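Local coordinates for protein calreticulin, putative,Calreticulin, putative (Trypanosoma cruzi, PDB 5HCF) that probably acts as a calcium-binding, lectin-like chaperone of the endoplasmic reticulum, binding glycans and peptides through a globular domain of legume lectin fold, at residues A[2-7]-A[227-232]; A[68-73]-A[149-154]. One frame throughout, in Å; residues are numbered along the deposited sequence.

Contact 1 of 2, residues A[2-7]-A[227-232]; sequences VYFHEE and IVIGDD
Y3 and F4 both face I229 across an antiparallel strand pair, which makes a classic beta bulge. Two weak bonds reach the carbonyl oxygen of I229, from Y3 N at 2.7 Å and from F4 N at 3.2 Å. Beyond the bulge the register is regular: I229 N gives a straight bond to F4 O, 3.0 Å at 164°, and E6 N bonds I227 O at 2.9 Å. The return bond, I227 N to E6 O, is weak.

The side chain of Y3 runs along strand 227-230 toward its C-terminal end. Its CB meets I229 O. CG stands anti to the carbonyl carbon (chi1 -53°), and this carries the ring alongside the backbone of G230. There CD2 lies 3.6 Å from G230 CA, and CE2 meets G230 C. Farther out, CZ and OH come beside CB of D231, and the ring and carboxylate planes are turned 62° apart. F4 lies side by side with I227, and its CD2 is 3.3 Å from I227 O. On the other face, H5 CD2 touches V228 CG2 at 3.5 Å, while H5 NE2 bonds D226.

V2, H5 and V228 pack under helix 233-243, whose N-cap is D232. F4 and I229 point the opposite way, into the core between the two sheets of the legume lectin sandwich, and meet F58 of strand 50-62; the F4 and F58 rings pack edge-to-face.

Contact 2 of 2, residues A[68-73]-A[149-154]; sequences SLVVSF and TLHIAA
S68 OG is gripped by two groups: it shares a hydrogen bond of 2.8 Å with H151 NE2, where either could be the donor, and a water lies 2.7 Å from the same OG. That water also accepts a bond from A154 N, so it ties the start of one segment to the end of the other. The hydroxyl meets the H151 ring at its edge, in the ring plane. H151 CG is anti to its own backbone N (chi1 179°), which carries the imidazole across to S68, just ahead of strand 69-73. On the way H151 CD2 passes V70 CG2 at 3.8 Å.

Four backbone bonds join the strands, two at L69-I152 and two at V71-L150, with the V70-H151 pair between. L150 N to V71 O is the shortest of the four, 2.6 Å. The strands are antiparallel neighbours in one of the two sheets of the legume lectin sandwich. Their side chains alternate: L69, V71, L150 and I152 lie on one face, V70, S72, T149 and H151 on the other. From the first face, V71 and L150 reach L107 of strand 107-114 in the facing sheet.

On the second face, V70 CG1 meets T149 CG2 at 3.8 Å, the two side chains crossing at a slant. S72 OG and T149 OG1 share a hydrogen bond of 2.6 Å, and either hydroxyl could be the donor. Helix 233-243 packs over this face, with V236 against both V70 and S72.

Overall arrangement
Contacts 1 and 2 lie in one antiparallel sheet, their centres about 10 Å apart. Strands 223-230 and 69-76 are neighbours in it, joined by probable hydrogen bonds from V228 N to S72 O and from V70 N to G230 O. In chain order contact 2 is nested inside the loop closed by contact 1. Both are largely buried, though contact 1 includes the exposed V2. Helix 233-243 packs on one face of each, and the second sheet on the other. Contact 1 has an irregular register and mostly apolar and aromatic packing. Contact 2 is regular, with hydroxyl and imidazole bonds on its helix-side face.

Contact 1 of 2, residues A[2-7]-A[227-232]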
ATOM      1  N   VAL A   2       5.396  11.412  12.657  1.00 50.79           N
ATOM      2  CA  VAL A   2       5.729  10.333  11.732  1.00 47.64           C
ATOM      3  C   VAL A   2       5.990   9.087  12.565  1.00 45.99           C
ATOM      4  O   VAL A   2       7.037   8.961  13.198  1.00 46.56           O
ATOM      5  CB  VAL A   2       6.963  10.644  10.863  1.00 48.36           C
ATOM      6  CG1 VAL A   2       7.398   9.407  10.086  1.00 44.70           C
ATOM      7  CG2 VAL A   2       6.676  11.795   9.918  1.00 49.63           C
ATOM      8  N   TYR A   3       5.040   8.158  12.553  1.00 43.88           N
ATOM      9  CA  TYR A   3       5.124   6.988  13.416  1.00 43.88           C
ATOM     10  C   TYR A   3       6.162   5.976  12.956  1.00 45.37           C
ATOM     11  O   TYR A   3       6.694   5.206  13.758  1.00 44.38           O
ATOM     12  CB  TYR A   3       3.768   6.288  13.501  1.00 40.34           C
ATOM     13  CG  TYR A   3       2.606   7.162  13.904  1.00 41.96           C
ATOM     14  CD1 TYR A   3       2.619   7.869  15.100  1.00 45.10           C
ATOM     15  CD2 TYR A   3       1.469   7.244  13.104  1.00 41.51           C
ATOM     16  CE1 TYR A   3       1.540   8.656  15.477  1.00 46.27           C
ATOM     17  CE2 TYR A   3       0.385   8.023  13.473  1.00 41.89           C
ATOM     18  CZ  TYR A   3       0.425   8.725  14.660  1.00 45.29           C
ATOM     19  OH  TYR A   3      -0.654   9.502  15.021  1.00 46.05           O
ATOM     20  N   PHE A   4       6.467   5.992  11.665  1.00 47.82           N
ATOM     21  CA  PHE A   4       7.167   4.868  11.072  1.00 49.23           C
ATOM     22  C   PHE A   4       7.698   5.206   9.692  1.00 49.73           C
ATOM     23  O   PHE A   4       7.027   5.872   8.905  1.00 51.70           O
ATOM     24  CB  PHE A   4       6.223   3.663  11.004  1.00 46.87           C
ATOM     25  CG  PHE A   4       6.838   2.434  10.404  1.00 46.67           C
ATOM     26  CD1 PHE A   4       7.572   1.557  11.190  1.00 49.36           C
ATOM     27  CD2 PHE A   4       6.668   2.143   9.064  1.00 43.65           C
ATOM     28  CE1 PHE A   4       8.136   0.420  10.641  1.00 49.42           C
ATOM     29  CE2 PHE A   4       7.230   1.007   8.510  1.00 43.75           C
ATOM     30  CZ  PHE A   4       7.965   0.146   9.299  1.00 46.51           C
ATOM     31  N   HIS A   5       8.911   4.750   9.409  1.00 48.77           N
ATOM     32  CA  HIS A   5       9.519   4.954   8.104  1.00 47.76           C
ATOM     33  C   HIS A   5      10.492   3.825   7.782  1.00 48.02           C
ATOM     34  O   HIS A   5      11.644   3.849   8.209  1.00 49.32           O
ATOM     35  CB  HIS A   5      10.244   6.299   8.044  1.00 48.62           C
ATOM     36  CG  HIS A   5      10.819   6.613   6.699  1.00 48.73           C
ATOM     37  ND1 HIS A   5      11.672   7.675   6.480  1.00 51.83           N
ATOM     38  CD2 HIS A   5      10.655   6.014   5.495  1.00 47.59           C
ATOM     39  CE1 HIS A   5      12.013   7.710   5.207  1.00 51.67           C
ATOM     40  NE2 HIS A   5      11.410   6.711   4.585  1.00 49.47           N
ATOM     41  N   GLU A   6      10.023   2.840   7.022  1.00 45.79           N
ATOM     42  CA  GLU A   6      10.888   1.751   6.583  1.00 45.69           C
ATOM     43  C   GLU A   6      11.684   2.161   5.349  1.00 46.83           C
ATOM     44  O   GLU A   6      11.116   2.373   4.278  1.00 44.77           O
ATOM     45  CB  GLU A   6      10.069   0.492   6.289  1.00 41.27           C
ATOM     46  CG  GLU A   6      10.917  -0.707   5.919  1.00 43.21           C
ATOM     47  CD  GLU A   6      11.945  -1.035   6.985  1.00 49.52           C
ATOM     48  OE1 GLU A   6      11.557  -1.593   8.032  1.00 51.51           O
ATOM     49  OE2 GLU A   6      13.142  -0.730   6.779  1.00 53.00           O
ATOM     50  N   GLU A   7      13.001   2.261   5.504  1.00 49.98           N
ATOM     51  CA  GLU A   7      13.876   2.645   4.400  1.00 51.03           C
ATOM     52  C   GLU A   7      14.401   1.418   3.672  1.00 51.14           C
ATOM     53  O   GLU A   7      14.947   1.516   2.570  1.00 51.92           O
ATOM     54  CB  GLU A   7      15.043   3.493   4.908  1.00 53.17           C
ATOM     55  CG  GLU A   7      14.635   4.875   5.367  1.00 53.35           C
ATOM     56  CD  GLU A   7      15.653   5.505   6.287  1.00 56.51           C
ATOM     57  OE1 GLU A   7      15.778   5.041   7.439  1.00 57.88           O
ATOM     58  OE2 GLU A   7      16.329   6.461   5.858  1.00 58.01           O
ATOM     59  N   ILE A 227       8.237   2.873   3.270  1.00 36.22           N
ATOM     60  CA  ILE A 227       6.938   2.702   3.906  1.00 36.36           C
ATOM     61  C   ILE A 227       6.799   3.709   5.044  1.00 36.99           C
ATOM     62  O   ILE A 227       7.379   3.535   6.115  1.00 36.65           O
ATOM     63  CB  ILE A 227       6.742   1.273   4.435  1.00 36.65           C
ATOM     64  CG1 ILE A 227       6.861   0.274   3.283  1.00 33.47           C
ATOM     65  CG2 ILE A 227       5.391   1.134   5.126  1.00 32.93           C
ATOM     66  CD1 ILE A 227       6.779  -1.170   3.710  1.00 33.63           C
ATOM     67  N   VAL A 228       6.035   4.769   4.794  1.00 38.35           N
ATOM     68  CA  VAL A 228       5.856   5.841   5.766  1.00 39.94           C
ATOM     69  C   VAL A 228       4.441   5.871   6.328  1.00 38.35           C
ATOM     70  O   VAL A 228       3.466   5.717   5.596  1.00 37.18           O
ATOM     71  CB  VAL A 228       6.168   7.216   5.148  1.00 40.71           C
ATOM     72  CG1 VAL A 228       6.112   8.297   6.209  1.00 42.88           C
ATOM     73  CG2 VAL A 228       7.528   7.198   4.469  1.00 41.78           C
ATOM     74  N   ILE A 229       4.336   6.069   7.637  1.00 39.71           N
ATOM     75  CA  ILE A 229       3.039   6.209   8.285  1.00 40.95           C
ATOM     76  C   ILE A 229       3.082   7.328   9.325  1.00 43.19           C
ATOM     77  O   ILE A 229       4.014   7.406  10.131  1.00 44.89           O
ATOM     78  CB  ILE A 229       2.591   4.885   8.942  1.00 41.65           C
ATOM     79  CG1 ILE A 229       2.678   3.741   7.928  1.00 40.24           C
ATOM     80  CG2 ILE A 229       1.168   5.004   9.479  1.00 41.76           C
ATOM     81  CD1 ILE A 229       2.288   2.390   8.481  1.00 40.50           C
ATOM     82  N   GLY A 230       2.071   8.195   9.294  1.00 41.58           N
ATOM     83  CA  GLY A 230       2.005   9.343  10.179  1.00 41.77           C
ATOM     84  C   GLY A 230       0.604   9.924  10.295  1.00 42.36           C
ATOM     85  O   GLY A 230      -0.371   9.322   9.843  1.00 42.17           O
ATOM     86  N   ASP A 231       0.498  11.096  10.909  1.00 44.36           N
ATOM     87  CA  ASP A 231      -0.801  11.737  11.101  1.00 45.87           C
ATOM     88  C   ASP A 231      -0.881  13.112  10.442  1.00 47.65           C
ATOM     89  O   ASP A 231      -1.841  13.851  10.656  1.00 49.13           O
ATOM     90  CB  ASP A 231      -1.127  11.848  12.595  1.00 47.90           C
ATOM     91  CG  ASP A 231      -0.116  12.682  13.360  1.00 50.88           C
ATOM     92  OD1 ASP A 231       0.809  13.239  12.736  1.00 52.12           O
ATOM     93  OD2 ASP A 231      -0.238  12.767  14.600  1.00 53.07           O
ATOM     94  N   ASP A 232       0.138  13.455   9.662  1.00 48.38           N
ATOM     95  CA  ASP A 232       0.166  14.726   8.949  1.00 51.00           C
ATOM     96  C   ASP A 232       0.502  14.516   7.479  1.00 52.47           C
ATOM     97  O   ASP A 232       1.504  13.881   7.153  1.00 55.14           O
ATOM     98  CB  ASP A 232       1.176  15.679   9.586  1.00 54.49           C
ATOM     99  CG  ASP A 232       1.228  17.021   8.883  1.00 58.33           C
ATOM    100  OD1 ASP A 232       1.904  17.123   7.838  1.00 59.12           O
ATOM    101  OD2 ASP A 232       0.582  17.972   9.373  1.00 61.12           O
TER

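Contact 2 of 2, residues A[68-73]-A[149-154]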
ATOM      1  N   SER A  68      -5.665  12.318  11.675  1.00 46.68           N
ATOM      2  CA  SER A  68      -5.387  11.803  10.341  1.00 44.50           C
ATOM      3  C   SER A  68      -4.477  10.582  10.390  1.00 44.81           C
ATOM      4  O   SER A  68      -3.728  10.375  11.352  1.00 46.09           O
ATOM      5  CB  SER A  68      -4.757  12.887   9.464  1.00 43.38           C
ATOM      6  OG  SER A  68      -5.740  13.797   8.989  1.00 44.94           O
ATOM      7  N   LEU A  69      -4.548   9.778   9.337  1.00 41.76           N
ATOM      8  CA  LEU A  69      -3.618   8.682   9.157  1.00 40.84           C
ATOM      9  C   LEU A  69      -3.179   8.669   7.706  1.00 41.35           C
ATOM     10  O   LEU A  69      -4.008   8.606   6.800  1.00 43.01           O
ATOM     11  CB  LEU A  69      -4.250   7.343   9.553  1.00 38.58           C
ATOM     12  CG  LEU A  69      -3.325   6.126   9.436  1.00 36.80           C
ATOM     13  CD1 LEU A  69      -2.228   6.197  10.480  1.00 37.80           C
ATOM     14  CD2 LEU A  69      -4.102   4.831   9.573  1.00 33.58           C
ATOM     15  N   VAL A  70      -1.872   8.757   7.491  1.00 41.75           N
ATOM     16  CA  VAL A  70      -1.319   8.786   6.144  1.00 39.73           C
ATOM     17  C   VAL A  70      -0.364   7.619   5.929  1.00 39.40           C
ATOM     18  O   VAL A  70       0.566   7.410   6.719  1.00 40.50           O
ATOM     19  CB  VAL A  70      -0.578  10.108   5.863  1.00 39.47           C
ATOM     20  CG1 VAL A  70      -0.136  10.174   4.406  1.00 37.24           C
ATOM     21  CG2 VAL A  70      -1.465  11.296   6.205  1.00 39.28           C
ATOM     22  N   VAL A  71      -0.594   6.875   4.849  1.00 36.98           N
ATOM     23  CA  VAL A  71       0.245   5.739   4.476  1.00 36.29           C
ATOM     24  C   VAL A  71       0.886   5.986   3.119  1.00 35.81           C
ATOM     25  O   VAL A  71       0.216   6.382   2.169  1.00 33.51           O
ATOM     26  CB  VAL A  71      -0.559   4.419   4.412  1.00 35.99           C
ATOM     27  CG1 VAL A  71       0.376   3.217   4.495  1.00 34.91           C
ATOM     28  CG2 VAL A  71      -1.592   4.368   5.518  1.00 36.98           C
ATOM     29  N   SER A  72       2.187   5.748   3.029  1.00 38.83           N
ATOM     30  CA  SER A  72       2.895   5.928   1.773  1.00 39.92           C
ATOM     31  C   SER A  72       3.973   4.867   1.594  1.00 43.22           C
ATOM     32  O   SER A  72       4.595   4.430   2.567  1.00 46.50           O
ATOM     33  CB  SER A  72       3.511   7.326   1.708  1.00 40.73           C
ATOM     34  OG  SER A  72       3.916   7.638   0.388  1.00 42.68           O
ATOM     35  N   PHE A  73       4.170   4.439   0.351  1.00 40.95           N
ATOM     36  CA  PHE A  73       5.258   3.535   0.003  1.00 39.32           C
ATOM     37  C   PHE A  73       5.433   3.538  -1.505  1.00 38.74           C
ATOM     38  O   PHE A  73       4.549   3.988  -2.235  1.00 38.78           O
ATOM     39  CB  PHE A  73       4.988   2.118   0.512  1.00 39.18           C
ATOM     40  CG  PHE A  73       4.014   1.340  -0.334  1.00 39.01           C
ATOM     41  CD1 PHE A  73       2.646   1.542  -0.207  1.00 38.94           C
ATOM     42  CD2 PHE A  73       4.465   0.399  -1.251  1.00 37.28           C
ATOM     43  CE1 PHE A  73       1.749   0.826  -0.982  1.00 37.08           C
ATOM     44  CE2 PHE A  73       3.571  -0.322  -2.024  1.00 35.99           C
ATOM     45  CZ  PHE A  73       2.214  -0.107  -1.891  1.00 36.21           C
ATOM     46  N   THR A 149       0.278   6.903  -1.947  1.00 38.79           N
ATOM     47  CA  THR A 149       0.046   7.572  -0.675  1.00 38.03           C
ATOM     48  C   THR A 149      -1.443   7.691  -0.391  1.00 38.56           C
ATOM     49  O   THR A 149      -2.222   8.057  -1.269  1.00 40.72           O
ATOM     50  CB  THR A 149       0.674   8.984  -0.654  1.00 37.11           C
ATOM     51  OG1 THR A 149       2.061   8.906  -1.011  1.00 37.17           O
ATOM     52  CG2 THR A 149       0.545   9.602   0.722  1.00 35.60           C
ATOM     53  N   LEU A 150      -1.834   7.372   0.839  1.00 37.58           N
ATOM     54  CA  LEU A 150      -3.236   7.420   1.237  1.00 34.61           C
ATOM     55  C   LEU A 150      -3.428   8.277   2.475  1.00 36.41           C
ATOM     56  O   LEU A 150      -2.761   8.081   3.493  1.00 38.21           O
ATOM     57  CB  LEU A 150      -3.778   6.015   1.507  1.00 31.21           C
ATOM     58  CG  LEU A 150      -5.250   5.974   1.924  1.00 28.22           C
ATOM     59  CD1 LEU A 150      -6.114   6.627   0.858  1.00 28.91           C
ATOM     60  CD2 LEU A 150      -5.716   4.564   2.206  1.00 26.05           C
ATOM     61  N   HIS A 151      -4.343   9.233   2.378  1.00 36.07           N
ATOM     62  CA  HIS A 151      -4.736  10.035   3.522  1.00 35.43           C
ATOM     63  C   HIS A 151      -6.143   9.663   3.954  1.00 37.60           C
ATOM     64  O   HIS A 151      -7.099   9.856   3.200  1.00 36.86           O
ATOM     65  CB  HIS A 151      -4.663  11.527   3.197  1.00 36.02           C
ATOM     66  CG  HIS A 151      -5.074  12.413   4.332  1.00 36.52           C
ATOM     67  ND1 HIS A 151      -5.510  13.712   4.144  1.00 37.36           N
ATOM     68  CD2 HIS A 151      -5.127  12.194   5.667  1.00 34.98           C
ATOM     69  CE1 HIS A 151      -5.805  14.249   5.310  1.00 36.72           C
ATOM     70  NE2 HIS A 151      -5.580  13.350   6.254  1.00 36.68           N
ATOM     71  N   ILE A 152      -6.254   9.096   5.155  1.00 39.46           N
ATOM     72  CA  ILE A 152      -7.547   8.876   5.798  1.00 37.98           C
ATOM     73  C   ILE A 152      -7.756   9.939   6.869  1.00 37.80           C
ATOM     74  O   ILE A 152      -7.092   9.921   7.907  1.00 39.15           O
ATOM     75  CB  ILE A 152      -7.650   7.480   6.435  1.00 36.87           C
ATOM     76  CG1 ILE A 152      -7.311   6.403   5.407  1.00 36.47           C
ATOM     77  CG2 ILE A 152      -9.042   7.246   7.001  1.00 35.04           C
ATOM     78  CD1 ILE A 152      -8.392   6.198   4.384  1.00 36.19           C
ATOM     79  N   ALA A 153      -8.679  10.863   6.614  1.00 35.95           N
ATOM     80  CA  ALA A 153      -8.909  11.999   7.504  1.00 34.32           C
ATOM     81  C   ALA A 153      -9.994  11.698   8.545  1.00 34.98           C
ATOM     82  O   ALA A 153     -10.807  10.786   8.369  1.00 33.52           O
ATOM     83  CB  ALA A 153      -9.277  13.229   6.694  1.00 33.04           C
ATOM     84  N   ALA A 154      -9.998  12.470   9.629  1.00 36.60           N
ATOM     85  CA  ALA A 154     -10.900  12.224  10.754  1.00 35.56           C
ATOM     86  C   ALA A 154     -12.326  12.673  10.466  1.00 37.02           C
ATOM     87  O   ALA A 154     -13.233  12.427  11.264  1.00 36.32           O
ATOM     88  CB  ALA A 154     -10.384  12.916  12.002  1.00 34.13           C
TER
HETATM   89  O   HOH W   1      -8.211  14.174  10.066  1.00 29.29           O